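Local coordinates for enoyl-CoA hydratase (Mycolicibacterium smegmatis, PDB 7MCM), which probably catalyses the reversible hydration of 2-enoyl-CoA thioesters to (3S)-3-hydroxyacyl-CoA in fatty acid metabolism, at residues 15-20 with 50-55; 34-39 with 95-100; 116-121 with 140-145; 124-129 with 156-161; 133-138 with 189-194. All coordinates share one frame; numbering follows the deposited sequence.

Overall arrangement
The five contacts follow the crotonase fold across most of its main sheet. Interaction 1 pairs strands 16-21 and 54-59, and interaction 5, about 22 Å away between centres, adds strand 191-192 at the far margin of the same sheet. Helix 33-48, which connects the two strands of interaction 1, packs on helix 97-104 in interaction 2; Trp19 and Phe39 touch there. Interaction 4 continues the helical layer, with Leu124 and Met127 meeting Val98 and Pro99. Interaction 3 shares helix 120-127 with it and reaches interaction 5 through Phe138. Interactions 3, 4 and 5 alternate along the chain, interlocking the later half of the fold.

Interaction 1: residues 15-20 with 50-55; sequences RVQTWT and TDISVV
Asp51 meets Arg15 where the two segments converge. Its carbonyl O receives a weak hydrogen bond from Arg15 NE (3.1 Å), and the bend of the arginine at chi3 (92°) lays the guanidinium obliquely beside that oxygen. The Asp51 carboxylate is only an electrostatic neighbour, with OD1 4.1 Å from Arg15 NH2 and well out of the guanidinium plane. Ile52 then sends CD1 across the Gln17 side chain, nearest to CG at 3.7 Å. Ser53 and Val54 both turn their amides to the Arg15 carbonyl O, at 2.9 Å from Ser53 N and 3.3 Å from Val54 N, so one oxygen is gripped twice as the loop enters the strand. Parallel pairing starts with Val54, whose O accepts from Gln17 N at 3.0 Å. Val55 ends the segment beneath the indole of Trp19: CG1 stands over the five-membered ring, 3.6 Å from its centroid, a CH-pi contact, while CG2 lies nearer the benzene part at CZ2. The indole is held from its edge as well, since Trp19 NE1 donates a nearly straight bond (171°) to Gln17 OE1. Helix 33-48 packs on Gln17 and Trp19, completing a beta-alpha-beta unit. The chemistry thus changes from polar to apolar along the contact: a carbonyl weakly holds the exposed arginine and the Arg15 carbonyl takes two amides, whereas farther in a methyl group and an amide oxygen together fix the tilt of a buried indole.

Interaction 2: residues 34-39 with 95-100; sequences DFIDAF and IQRVPR
Charge and apolar contact meet on one side chain here, for Arg97 sets its guanidinium flat over Ile36 while reaching Asp37 with its end. The polar part is a salt bridge in which one carboxylate oxygen bridges both terminal nitrogens: Arg97 NH2 donates to Asp37 OD1 at 2.8 Å, and Arg97 NH1 makes a weaker bond to the same OD1 at 3.1 Å. OD1 lies near the guanidinium plane, but the carboxylate is rotated, the two planes standing 41° apart. The stronger polar partner of Arg97 is Asp40, one turn farther along the same helix as Asp37, which forms a salt bridge with NH2; between them the two carboxylates hold and orient the guanidinium.

The mixed contact is made by Ile36 CG2, 3.4 Å above the guanidinium and over its centre. This methyl also approaches Arg97 CB at 3.6 Å; a bend at chi3 (59°) folds the arginine around it and returns the charged group toward Asp37.

Purely apolar packing centres on Val98. Its CG1 is 3.9 Å from Phe39 CE2, the two side chains crossing at about a right angle. Val98 CG2 packs on Ile36 CG1 (4.3 Å) and meets Phe35 CE1 at the ring edge, 4.4 Å away.

Helix 33-48 thereby rests on the start of helix 97-104. Strand 8-13 lies against Phe35 and Phe39 through Leu8, helix 120-127 contributes Leu124 against Val98, and Gln96 and Arg100 face the second subunit.

Interaction 3: residues 116-121 with 140-145; sequences AAIGAG and AESFVQ
The Phe143 ring leans obliquely on the peptide between Gly119 and Ala120, with CZ 3.4 Å from both Gly119 C and Ala120 N; at the edge of the ring, in its plane, lies Glu141 OE1. With CG beside its own backbone N (chi1 -62°), the phenylalanine swings back from the 3-10 turn to reach this peptide. Glu141 reaches the same place by a bend at chi2, which folds its carboxylate toward the start of helix 120-127, where the carboxylate of Asp123 lies close by. Ser142 fills the remaining corner: OG touches Ile118 CG2 at 3.4 Å and stands 3.6 Å from Gly119 N. That amide is already engaged, donating to Ala140 O at 2.9 Å. Ala140 also donates through its N to Ala117 O at 3.1 Å, and these two bonds frame the parallel bridge between Ile118 and Ala140. Gly119 occupies the N-cap of the helix with a positive phi of 62°, which favours glycine and lets the chain turn sharply out of the strand. Strands 116-118 and 138-140 belong to the small second sheet of the fold. A short strand leading through glycine into a helix is consistent with the crotonase active-site region: in relatives the amide equivalent to Ala120 N, just after the glycine, contributes to the oxyanion hole for the thioester carbonyl, and the same role is probable here.

Interaction 4: residues 124-129 with 156-161; sequences LAVMCD and WFLPRA
Val126 is the main bump of this helix pair. Its CG1 settles into the hollow between Phe157, Leu158 and Ala161, at 3.7 Å from both Phe157 CB and Leu158 CA and 4.2 Å from Ala161 CB. With Val126 CG1 anti to the backbone N (chi1 177°), that branch projects into the opposite helix, while Val126 CG2 is left to meet Leu158 CD1 at 4.1 Å on one flank of the hollow.

The second bump is Met127. Its CG rides on the Phe157 ring, 3.7 Å from the centroid and 16° off the ring normal, a CH-pi contact displaced a little toward the rim. The chain runs extended from there, and Met127 SD stands obliquely above the Phe157 ring, 5.0 Å from the centroid, in a Met-aromatic contact. The opposite face of Phe157 is filled by Trp156 CE3, and the phenyl group is consequently sandwiched between a thioether chain and an indole. The indole is itself backed by the Arg160 guanidinium, lying over one of its faces.

A water lies beside the two backbones, 3.1 Å from Val126 O and 2.8 Å from Phe157 O, within hydrogen-bonding distance of both carbonyls.

The contact sits near the centre of the subunit, between the last turn of helix 120-127 and helix 154-162. Helix 97-104 packs on Met127 through Pro99 and Leu102, helix 164-173 flanks Leu158, and strand 109-113 lies behind Ala125 and Cys128. Leu231 of the second subunit packs against Phe157.

Interaction 5: residues 133-138 with 189-194; sequences AAESAF and NEVLSD
Ala133 and Val191 form a parallel bridge that adds the short strand 191-192 to the margin of the main crotonase sheet, beside strand 130-134. Ala133 is gripped at both backbone polar atoms: its N donates to Glu190 O at 3.0 Å and its O accepts from Leu192 N at 2.8 Å. The next bridge, Ala134 with Leu192, turns its side chains to the other face, where helix 197-209 packs on both residues.

Glu135 carries the contact beyond the strand. Its backbone N makes a weak bond to Leu192 O, and in the conformer described, one of two, its CG passes across Val191 CG1 at 3.7 Å. Because the chain stays extended beyond CG (chi2 -179°), the carboxylate is carried across the neighbouring strand, where a water spans Glu135 OE2 and Val191 O. The methylene groups thus pack on an apolar branch while the acidic end, in this conformer, appears hydrated.

Asp194 closes the outer side. A type I beta turn from Ala134 to Ala137 ends the strand pairing and presents Ser136 to this carboxylate. Ser136 N gives Asp194 OD1 a long, weak hydrogen bond of 3.5 Å, and the same oxygen touches Ala134 CB at 3.4 Å. Ser136 OG, set between its own backbone N and carbonyl carbon (chi1 64°), lies 3.0 Å from Asp194 OD2.

Interaction 1: residues 15-20 with 50-55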
# COMPACT_ATOMS: atom_id res chain seq x y z
N ARG B 15 33.78 13.27 -9.90
CA ARG B 15 32.36 13.17 -9.58
C ARG B 15 32.08 12.29 -8.36
O ARG B 15 30.92 11.99 -8.07
CB ARG B 15 31.57 12.67 -10.78
CG ARG B 15 32.00 13.34 -12.07
CD ARG B 15 31.06 13.03 -13.21
NE ARG B 15 30.04 14.07 -13.28
CZ ARG B 15 29.95 14.97 -14.24
NH1 ARG B 15 30.80 14.98 -15.26
NH2 ARG B 15 29.01 15.91 -14.17
N VAL B 16 33.12 11.88 -7.64
CA VAL B 16 32.97 11.00 -6.49
C VAL B 16 33.39 11.76 -5.25
O VAL B 16 34.51 12.26 -5.17
CB VAL B 16 33.82 9.72 -6.67
CG1 VAL B 16 33.63 8.79 -5.46
CG2 VAL B 16 33.44 9.02 -7.96
N GLN B 17 32.50 11.80 -4.26
CA GLN B 17 32.82 12.34 -2.94
C GLN B 17 33.00 11.18 -1.97
O GLN B 17 32.26 10.20 -2.02
CB GLN B 17 31.73 13.26 -2.41
CG GLN B 17 31.80 14.68 -2.86
CD GLN B 17 30.80 15.56 -2.14
OE1 GLN B 17 29.94 15.06 -1.41
NE2 GLN B 17 30.88 16.86 -2.37
N THR B 18 33.98 11.30 -1.09
CA THR B 18 34.11 10.36 0.01
C THR B 18 33.76 11.07 1.31
O THR B 18 34.26 12.17 1.58
CB THR B 18 35.52 9.79 0.08
OG1 THR B 18 35.83 9.17 -1.18
CG2 THR B 18 35.61 8.72 1.17
N TRP B 19 32.86 10.47 2.08
CA TRP B 19 32.48 10.93 3.40
C TRP B 19 33.09 9.96 4.41
O TRP B 19 32.78 8.77 4.38
CB TRP B 19 30.97 10.97 3.57
CG TRP B 19 30.23 11.83 2.58
CD1 TRP B 19 30.77 12.64 1.63
CD2 TRP B 19 28.81 11.95 2.46
NE1 TRP B 19 29.77 13.27 0.93
CE2 TRP B 19 28.56 12.86 1.42
CE3 TRP B 19 27.73 11.37 3.14
CZ2 TRP B 19 27.26 13.22 1.04
CZ3 TRP B 19 26.45 11.72 2.76
CH2 TRP B 19 26.22 12.63 1.72
N THR B 20 33.96 10.47 5.28
CA THR B 20 34.63 9.64 6.28
C THR B 20 34.10 10.03 7.65
O THR B 20 34.33 11.15 8.12
CB THR B 20 36.14 9.79 6.21
OG1 THR B 20 36.60 9.54 4.87
CG2 THR B 20 36.79 8.78 7.13
N THR B 50 25.35 19.36 -8.84
CA THR B 50 25.03 18.42 -9.91
C THR B 50 26.26 17.78 -10.54
O THR B 50 26.12 16.81 -11.28
CB THR B 50 24.18 19.11 -10.97
OG1 THR B 50 24.91 20.21 -11.54
CG2 THR B 50 22.88 19.61 -10.36
N ASP B 51 27.47 18.26 -10.23
CA ASP B 51 28.66 17.58 -10.69
C ASP B 51 28.89 16.26 -9.95
O ASP B 51 29.53 15.35 -10.49
CB ASP B 51 29.88 18.49 -10.54
CG ASP B 51 29.82 19.74 -11.43
OD1 ASP B 51 29.21 19.70 -12.52
OD2 ASP B 51 30.38 20.78 -11.01
N ILE B 52 28.37 16.13 -8.73
CA ILE B 52 28.56 14.92 -7.92
C ILE B 52 27.60 13.82 -8.37
O ILE B 52 26.40 14.05 -8.54
CB ILE B 52 28.36 15.23 -6.42
CG1 ILE B 52 29.26 16.39 -5.98
CG2 ILE B 52 28.61 13.98 -5.57
CD1 ILE B 52 30.72 16.09 -6.10
N SER B 53 28.13 12.60 -8.51
CA SER B 53 27.34 11.47 -8.97
C SER B 53 27.37 10.26 -8.04
O SER B 53 26.49 9.40 -8.17
CB SER B 53 27.81 11.01 -10.36
OG SER B 53 27.36 11.90 -11.37
N VAL B 54 28.36 10.14 -7.16
CA VAL B 54 28.50 8.98 -6.27
C VAL B 54 29.10 9.47 -4.96
O VAL B 54 29.98 10.34 -4.96
CB VAL B 54 29.41 7.88 -6.88
CG1 VAL B 54 29.33 6.62 -6.04
CG2 VAL B 54 29.05 7.58 -8.31
N VAL B 55 28.64 8.89 -3.85
CA VAL B 55 29.23 9.08 -2.52
C VAL B 55 29.74 7.73 -2.05
O VAL B 55 29.04 6.72 -2.18
CB VAL B 55 28.23 9.67 -1.51
CG1 VAL B 55 28.74 9.53 -0.05
CG2 VAL B 55 27.96 11.13 -1.81

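Interaction 2: residues 34-39 with 95-100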
# COMPACT_ATOMS: atom_id res chain seq x y z
N ASP B 34 26.24 16.59 16.61
CA ASP B 34 27.19 17.16 15.66
C ASP B 34 27.28 16.33 14.39
O ASP B 34 27.25 16.86 13.27
CB ASP B 34 28.57 17.29 16.28
CG ASP B 34 28.67 18.46 17.22
OD1 ASP B 34 27.86 19.41 17.07
OD2 ASP B 34 29.54 18.43 18.11
N PHE B 35 27.41 15.01 14.53
CA PHE B 35 27.48 14.17 13.34
C PHE B 35 26.20 14.26 12.53
O PHE B 35 26.23 14.36 11.29
CB PHE B 35 27.76 12.71 13.69
CG PHE B 35 27.78 11.82 12.49
CD1 PHE B 35 26.61 11.25 12.01
CD2 PHE B 35 28.96 11.62 11.78
CE1 PHE B 35 26.63 10.47 10.87
CE2 PHE B 35 28.98 10.84 10.64
CZ PHE B 35 27.82 10.26 10.19
N ILE B 36 25.05 14.17 13.20
CA ILE B 36 23.77 14.19 12.49
C ILE B 36 23.63 15.46 11.68
O ILE B 36 23.27 15.42 10.49
CB ILE B 36 22.61 14.00 13.49
CG1 ILE B 36 22.73 12.63 14.18
CG2 ILE B 36 21.27 14.13 12.77
CD1 ILE B 36 21.75 12.39 15.33
N ASP B 37 23.99 16.61 12.27
CA ASP B 37 23.95 17.88 11.56
C ASP B 37 24.86 17.87 10.33
O ASP B 37 24.48 18.37 9.26
CB ASP B 37 24.36 19.02 12.50
CG ASP B 37 23.32 19.32 13.56
OD1 ASP B 37 22.15 18.92 13.39
OD2 ASP B 37 23.68 19.96 14.57
N ALA B 38 26.07 17.32 10.46
CA ALA B 38 27.00 17.26 9.33
C ALA B 38 26.49 16.33 8.24
O ALA B 38 26.68 16.59 7.04
CB ALA B 38 28.37 16.79 9.82
N PHE B 39 25.85 15.22 8.63
CA PHE B 39 25.31 14.29 7.65
C PHE B 39 24.16 14.94 6.87
O PHE B 39 24.11 14.85 5.64
CB PHE B 39 24.87 13.01 8.35
CG PHE B 39 24.62 11.85 7.42
CD1 PHE B 39 25.68 11.08 6.96
CD2 PHE B 39 23.34 11.52 7.03
CE1 PHE B 39 25.47 10.01 6.10
CE2 PHE B 39 23.11 10.45 6.16
CZ PHE B 39 24.18 9.70 5.70
N ILE B 95 17.80 10.20 16.23
CA ILE B 95 18.47 9.12 15.51
C ILE B 95 17.82 8.80 14.18
O ILE B 95 18.39 8.06 13.39
CB ILE B 95 18.51 7.81 16.33
N GLN B 96 16.64 9.36 13.90
CA GLN B 96 15.94 9.08 12.66
C GLN B 96 16.21 10.12 11.58
O GLN B 96 15.79 9.93 10.44
CB GLN B 96 14.43 8.97 12.93
CG GLN B 96 14.08 7.72 13.73
CD GLN B 96 12.58 7.52 13.91
OE1 GLN B 96 11.77 8.37 13.53
NE2 GLN B 96 12.21 6.37 14.49
N ARG B 97 16.96 11.18 11.90
CA ARG B 97 17.33 12.17 10.89
C ARG B 97 18.27 11.56 9.85
O ARG B 97 18.19 11.92 8.67
CB ARG B 97 17.98 13.38 11.57
CG ARG B 97 16.98 14.27 12.28
CD ARG B 97 17.69 15.38 13.05
NE ARG B 97 18.51 16.22 12.19
CZ ARG B 97 19.38 17.11 12.65
NH1 ARG B 97 19.56 17.30 13.94
NH2 ARG B 97 20.08 17.84 11.78
N VAL B 98 19.18 10.68 10.27
CA VAL B 98 20.10 10.05 9.31
C VAL B 98 19.37 9.20 8.28
O VAL B 98 19.62 9.37 7.08
CB VAL B 98 21.19 9.26 10.07
CG1 VAL B 98 21.85 8.24 9.15
CG2 VAL B 98 22.20 10.20 10.65
N PRO B 99 18.46 8.28 8.66
CA PRO B 99 17.70 7.55 7.63
C PRO B 99 16.94 8.48 6.70
O PRO B 99 16.91 8.26 5.48
CB PRO B 99 16.74 6.68 8.45
CG PRO B 99 17.33 6.61 9.78
CD PRO B 99 18.11 7.83 10.02
N ARG B 100 16.33 9.53 7.25
CA ARG B 100 15.56 10.44 6.42
C ARG B 100 16.48 11.22 5.48
O ARG B 100 16.08 11.54 4.36
CB ARG B 100 14.75 11.40 7.29
CG ARG B 100 13.68 10.69 8.12
CD ARG B 100 12.70 11.67 8.73
NE ARG B 100 11.74 10.99 9.59
CZ ARG B 100 10.67 10.34 9.16
NH1 ARG B 100 10.38 10.27 7.87
NH2 ARG B 100 9.87 9.74 10.05

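Interaction 3: residues 116-121 with 140-145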
# COMPACT_ATOMS: atom_id res chain seq x y z
N ALA B 116 34.18 -2.67 12.37
CA ALA B 116 32.94 -2.88 13.10
C ALA B 116 31.85 -1.90 12.68
O ALA B 116 32.07 -0.69 12.63
CB ALA B 116 33.20 -2.75 14.61
N ALA B 117 30.68 -2.44 12.36
CA ALA B 117 29.47 -1.68 12.11
C ALA B 117 28.42 -2.25 13.07
O ALA B 117 27.86 -3.32 12.82
CB ALA B 117 29.03 -1.80 10.65
N ILE B 118 28.18 -1.53 14.16
CA ILE B 118 27.43 -2.04 15.31
C ILE B 118 26.25 -1.12 15.56
O ILE B 118 26.41 0.11 15.55
CB ILE B 118 28.33 -2.09 16.58
CG1 ILE B 118 29.56 -2.95 16.32
CG2 ILE B 118 27.53 -2.60 17.81
CD1 ILE B 118 30.58 -2.92 17.49
N GLY B 119 25.09 -1.69 15.85
CA GLY B 119 23.97 -0.86 16.25
C GLY B 119 23.58 0.09 15.14
O GLY B 119 23.32 -0.31 14.00
N ALA B 120 23.51 1.38 15.49
CA ALA B 120 23.19 2.39 14.49
C ALA B 120 24.16 2.35 13.31
O ALA B 120 23.77 2.66 12.19
CB ALA B 120 23.18 3.78 15.14
N GLY B 121 25.42 1.96 13.56
CA GLY B 121 26.38 1.86 12.47
C GLY B 121 26.06 0.72 11.52
O GLY B 121 26.23 0.85 10.30
N ALA B 140 26.61 -6.06 13.43
CA ALA B 140 25.84 -6.53 14.57
C ALA B 140 24.64 -5.62 14.75
O ALA B 140 24.80 -4.42 14.99
CB ALA B 140 26.68 -6.58 15.86
N GLU B 141 23.46 -6.20 14.60
CA GLU B 141 22.20 -5.58 14.97
C GLU B 141 22.02 -5.81 16.48
O GLU B 141 21.20 -6.60 16.93
CB GLU B 141 21.06 -6.20 14.16
CG GLU B 141 19.76 -5.42 14.16
CD GLU B 141 19.83 -4.18 13.27
OE1 GLU B 141 20.73 -3.36 13.48
OE2 GLU B 141 18.96 -4.01 12.39
N SER B 142 22.85 -5.10 17.25
CA SER B 142 23.11 -5.46 18.65
C SER B 142 22.02 -5.02 19.62
O SER B 142 22.08 -5.40 20.80
CB SER B 142 24.44 -4.86 19.10
OG SER B 142 24.41 -3.45 18.95
N PHE B 143 21.02 -4.26 19.15
CA PHE B 143 20.10 -3.57 20.05
C PHE B 143 19.45 -4.51 21.07
O PHE B 143 19.38 -4.20 22.27
CB PHE B 143 19.01 -2.88 19.22
CG PHE B 143 19.53 -1.83 18.30
CD1 PHE B 143 19.69 -0.53 18.73
CD2 PHE B 143 19.88 -2.16 16.98
CE1 PHE B 143 20.18 0.45 17.85
CE2 PHE B 143 20.37 -1.19 16.11
CZ PHE B 143 20.51 0.11 16.54
N VAL B 144 18.98 -5.67 20.60
CA VAL B 144 18.21 -6.58 21.45
C VAL B 144 19.02 -7.04 22.66
O VAL B 144 18.45 -7.34 23.72
CB VAL B 144 17.71 -7.77 20.61
CG1 VAL B 144 18.88 -8.67 20.20
CG2 VAL B 144 16.65 -8.56 21.37
N GLN B 145 20.35 -7.13 22.52
CA GLN B 145 21.19 -7.58 23.63
C GLN B 145 21.24 -6.58 24.76
O GLN B 145 21.66 -6.93 25.87
CB GLN B 145 22.61 -7.88 23.14
CG GLN B 145 22.64 -8.89 21.98
CD GLN B 145 23.98 -9.57 21.83
OE1 GLN B 145 24.97 -9.15 22.43
NE2 GLN B 145 24.02 -10.66 21.05

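Interaction 4: residues 124-129 with 156-161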
# COMPACT_ATOMS: atom_id res chain seq x y z
N LEU B 124 23.14 2.07 9.40
CA LEU B 124 23.61 3.04 8.41
C LEU B 124 24.16 2.34 7.17
O LEU B 124 23.80 2.69 6.04
CB LEU B 124 24.67 3.94 9.04
CG LEU B 124 25.36 4.95 8.10
CD1 LEU B 124 24.37 5.92 7.52
CD2 LEU B 124 26.47 5.68 8.84
N ALA B 125 25.04 1.34 7.36
CA ALA B 125 25.57 0.63 6.20
C ALA B 125 24.46 0.00 5.38
O ALA B 125 24.45 0.09 4.14
CB ALA B 125 26.55 -0.45 6.65
N VAL B 126 23.47 -0.58 6.06
CA VAL B 126 22.36 -1.24 5.41
C VAL B 126 21.44 -0.25 4.69
O VAL B 126 20.74 -0.62 3.75
CB VAL B 126 21.63 -2.06 6.49
CG1 VAL B 126 20.46 -2.72 5.95
CG2 VAL B 126 22.59 -3.11 7.07
N MET B 127 21.42 1.01 5.12
CA MET B 127 20.63 2.03 4.44
C MET B 127 21.28 2.54 3.17
O MET B 127 20.62 3.25 2.39
CB MET B 127 20.41 3.23 5.37
CG MET B 127 19.51 2.97 6.55
SD MET B 127 19.68 4.34 7.72
CE MET B 127 18.92 3.56 9.15
N CYS B 128 22.57 2.27 2.96
CA CYS B 128 23.26 2.66 1.75
C CYS B 128 22.85 1.76 0.58
O CYS B 128 22.24 0.70 0.77
CB CYS B 128 24.77 2.61 1.97
SG CYS B 128 25.35 3.85 3.20
N ASP B 129 23.15 2.21 -0.65
CA ASP B 129 22.65 1.50 -1.83
C ASP B 129 23.42 0.22 -2.09
O ASP B 129 22.84 -0.79 -2.51
CB ASP B 129 22.70 2.41 -3.06
CG ASP B 129 21.85 3.66 -2.89
OD1 ASP B 129 20.64 3.53 -2.63
OD2 ASP B 129 22.40 4.78 -2.98
N TRP B 156 13.45 -2.07 8.84
CA TRP B 156 12.88 -1.95 7.50
C TRP B 156 13.91 -2.28 6.42
O TRP B 156 13.60 -3.00 5.46
CB TRP B 156 12.30 -0.55 7.30
CG TRP B 156 11.42 -0.37 6.08
CD1 TRP B 156 10.07 -0.57 6.00
CD2 TRP B 156 11.84 0.10 4.80
NE1 TRP B 156 9.63 -0.28 4.73
CE2 TRP B 156 10.69 0.13 3.97
CE3 TRP B 156 13.07 0.48 4.26
CZ2 TRP B 156 10.74 0.54 2.63
CZ3 TRP B 156 13.12 0.89 2.92
CH2 TRP B 156 11.96 0.91 2.13
N PHE B 157 15.15 -1.82 6.60
CA PHE B 157 16.18 -1.99 5.58
C PHE B 157 16.84 -3.37 5.62
O PHE B 157 17.19 -3.92 4.57
CB PHE B 157 17.24 -0.90 5.74
CG PHE B 157 16.75 0.48 5.43
CD1 PHE B 157 16.73 0.94 4.13
CD2 PHE B 157 16.31 1.32 6.44
CE1 PHE B 157 16.28 2.21 3.83
CE2 PHE B 157 15.86 2.59 6.14
CZ PHE B 157 15.84 3.03 4.84
N LEU B 158 17.02 -3.95 6.80
CA LEU B 158 17.80 -5.18 6.88
C LEU B 158 17.16 -6.34 6.12
O LEU B 158 17.89 -7.05 5.40
CB LEU B 158 18.05 -5.55 8.36
CG LEU B 158 19.02 -6.72 8.59
CD1 LEU B 158 20.39 -6.47 7.95
CD2 LEU B 158 19.20 -6.99 10.09
N PRO B 159 15.85 -6.59 6.19
CA PRO B 159 15.30 -7.70 5.40
C PRO B 159 15.47 -7.48 3.92
O PRO B 159 15.59 -8.45 3.16
CB PRO B 159 13.81 -7.72 5.79
CG PRO B 159 13.72 -6.97 7.03
CD PRO B 159 14.81 -5.94 7.00
N ARG B 160 15.48 -6.23 3.47
CA ARG B 160 15.67 -5.97 2.05
C ARG B 160 17.11 -6.17 1.62
O ARG B 160 17.37 -6.23 0.41
CB ARG B 160 15.15 -4.58 1.72
CG ARG B 160 13.62 -4.53 1.88
CD ARG B 160 13.11 -3.18 2.34
NE ARG B 160 11.65 -3.13 2.25
CZ ARG B 160 10.81 -3.41 3.23
NH1 ARG B 160 11.24 -3.73 4.45
NH2 ARG B 160 9.50 -3.40 2.99
N ALA B 161 18.04 -6.31 2.56
CA ALA B 161 19.43 -6.63 2.25
C ALA B 161 19.72 -8.12 2.33
O ALA B 161 20.50 -8.64 1.53
CB ALA B 161 20.39 -5.89 3.19
O HOH W 1 18.72 -2.71 2.57

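Interaction 5: residues 133-138 with 189-194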
# COMPACT_ATOMS: atom_id res chain seq x y z
N ALA B 133 32.98 -4.65 1.89
CA ALA B 133 33.55 -4.74 3.23
C ALA B 133 35.00 -5.18 3.19
O ALA B 133 35.42 -5.93 2.30
CB ALA B 133 32.77 -5.72 4.13
N ALA B 134 35.77 -4.70 4.18
CA ALA B 134 37.09 -5.22 4.49
C ALA B 134 36.97 -6.56 5.22
O ALA B 134 35.97 -6.84 5.88
CB ALA B 134 37.87 -4.24 5.38
N GLU B 135 38.03 -7.37 5.11
CA GLU B 135 38.04 -8.67 5.78
C GLU B 135 37.89 -8.54 7.29
O GLU B 135 37.42 -9.48 7.94
CB GLU B 135 39.32 -9.44 5.43
CG GLU B 135 39.38 -9.89 3.97
CD GLU B 135 40.63 -10.69 3.62
OE1 GLU B 135 41.57 -10.73 4.44
OE2 GLU B 135 40.67 -11.28 2.52
N SER B 136 38.25 -7.40 7.87
CA SER B 136 38.12 -7.23 9.31
C SER B 136 36.78 -6.61 9.70
O SER B 136 36.52 -6.43 10.90
CB SER B 136 39.28 -6.38 9.84
OG SER B 136 39.24 -5.06 9.32
N ALA B 137 35.91 -6.33 8.74
CA ALA B 137 34.61 -5.79 9.08
C ALA B 137 33.71 -6.85 9.69
O ALA B 137 33.87 -8.06 9.46
CB ALA B 137 33.93 -5.21 7.84
N PHE B 138 32.74 -6.39 10.47
CA PHE B 138 31.65 -7.24 10.92
C PHE B 138 30.44 -6.37 11.22
O PHE B 138 30.56 -5.15 11.38
CB PHE B 138 32.03 -8.11 12.13
CG PHE B 138 32.34 -7.33 13.36
CD1 PHE B 138 31.34 -7.00 14.26
CD2 PHE B 138 33.65 -6.96 13.65
CE1 PHE B 138 31.62 -6.30 15.42
CE2 PHE B 138 33.95 -6.26 14.81
CZ PHE B 138 32.93 -5.93 15.70
N ASN B 189 28.49 -7.05 -1.20
CA ASN B 189 28.72 -7.55 -2.55
C ASN B 189 30.13 -8.08 -2.76
O ASN B 189 30.34 -8.91 -3.65
CB ASN B 189 28.46 -6.45 -3.58
CG ASN B 189 26.99 -6.12 -3.75
OD1 ASN B 189 26.14 -6.67 -3.05
ND2 ASN B 189 26.69 -5.21 -4.68
N GLU B 190 31.10 -7.60 -1.99
CA GLU B 190 32.45 -8.15 -2.10
C GLU B 190 33.20 -7.86 -0.80
O GLU B 190 32.88 -6.93 -0.06
CB GLU B 190 33.21 -7.61 -3.32
CG GLU B 190 33.26 -6.11 -3.44
CD GLU B 190 33.93 -5.62 -4.73
OE1 GLU B 190 34.80 -6.34 -5.27
OE2 GLU B 190 33.60 -4.50 -5.19
N VAL B 191 34.17 -8.73 -0.52
CA VAL B 191 35.02 -8.62 0.65
C VAL B 191 36.45 -8.45 0.16
O VAL B 191 36.92 -9.24 -0.66
CB VAL B 191 34.90 -9.85 1.57
CG1 VAL B 191 35.93 -9.80 2.69
CG2 VAL B 191 33.49 -9.95 2.12
N LEU B 192 37.12 -7.40 0.64
CA LEU B 192 38.46 -7.06 0.20
C LEU B 192 39.40 -7.04 1.39
O LEU B 192 38.97 -6.86 2.54
CB LEU B 192 38.45 -5.71 -0.52
CG LEU B 192 37.39 -5.86 -1.62
CD1 LEU B 192 36.26 -4.87 -1.50
CD2 LEU B 192 38.01 -5.88 -2.98
N SER B 193 40.69 -7.24 1.12
CA SER B 193 41.67 -7.01 2.16
C SER B 193 41.58 -5.57 2.63
O SER B 193 41.10 -4.68 1.91
CB SER B 193 43.08 -7.32 1.66
OG SER B 193 43.55 -6.29 0.80
N ASP B 194 42.04 -5.33 3.86
CA ASP B 194 41.91 -4.00 4.44
C ASP B 194 42.53 -2.93 3.54
O ASP B 194 41.97 -1.84 3.37
CB ASP B 194 42.55 -4.00 5.84
CG ASP B 194 41.74 -4.83 6.86
OD1 ASP B 194 40.84 -5.60 6.44
OD2 ASP B 194 42.00 -4.72 8.07
O HOH W 2 38.52 -11.77 0.73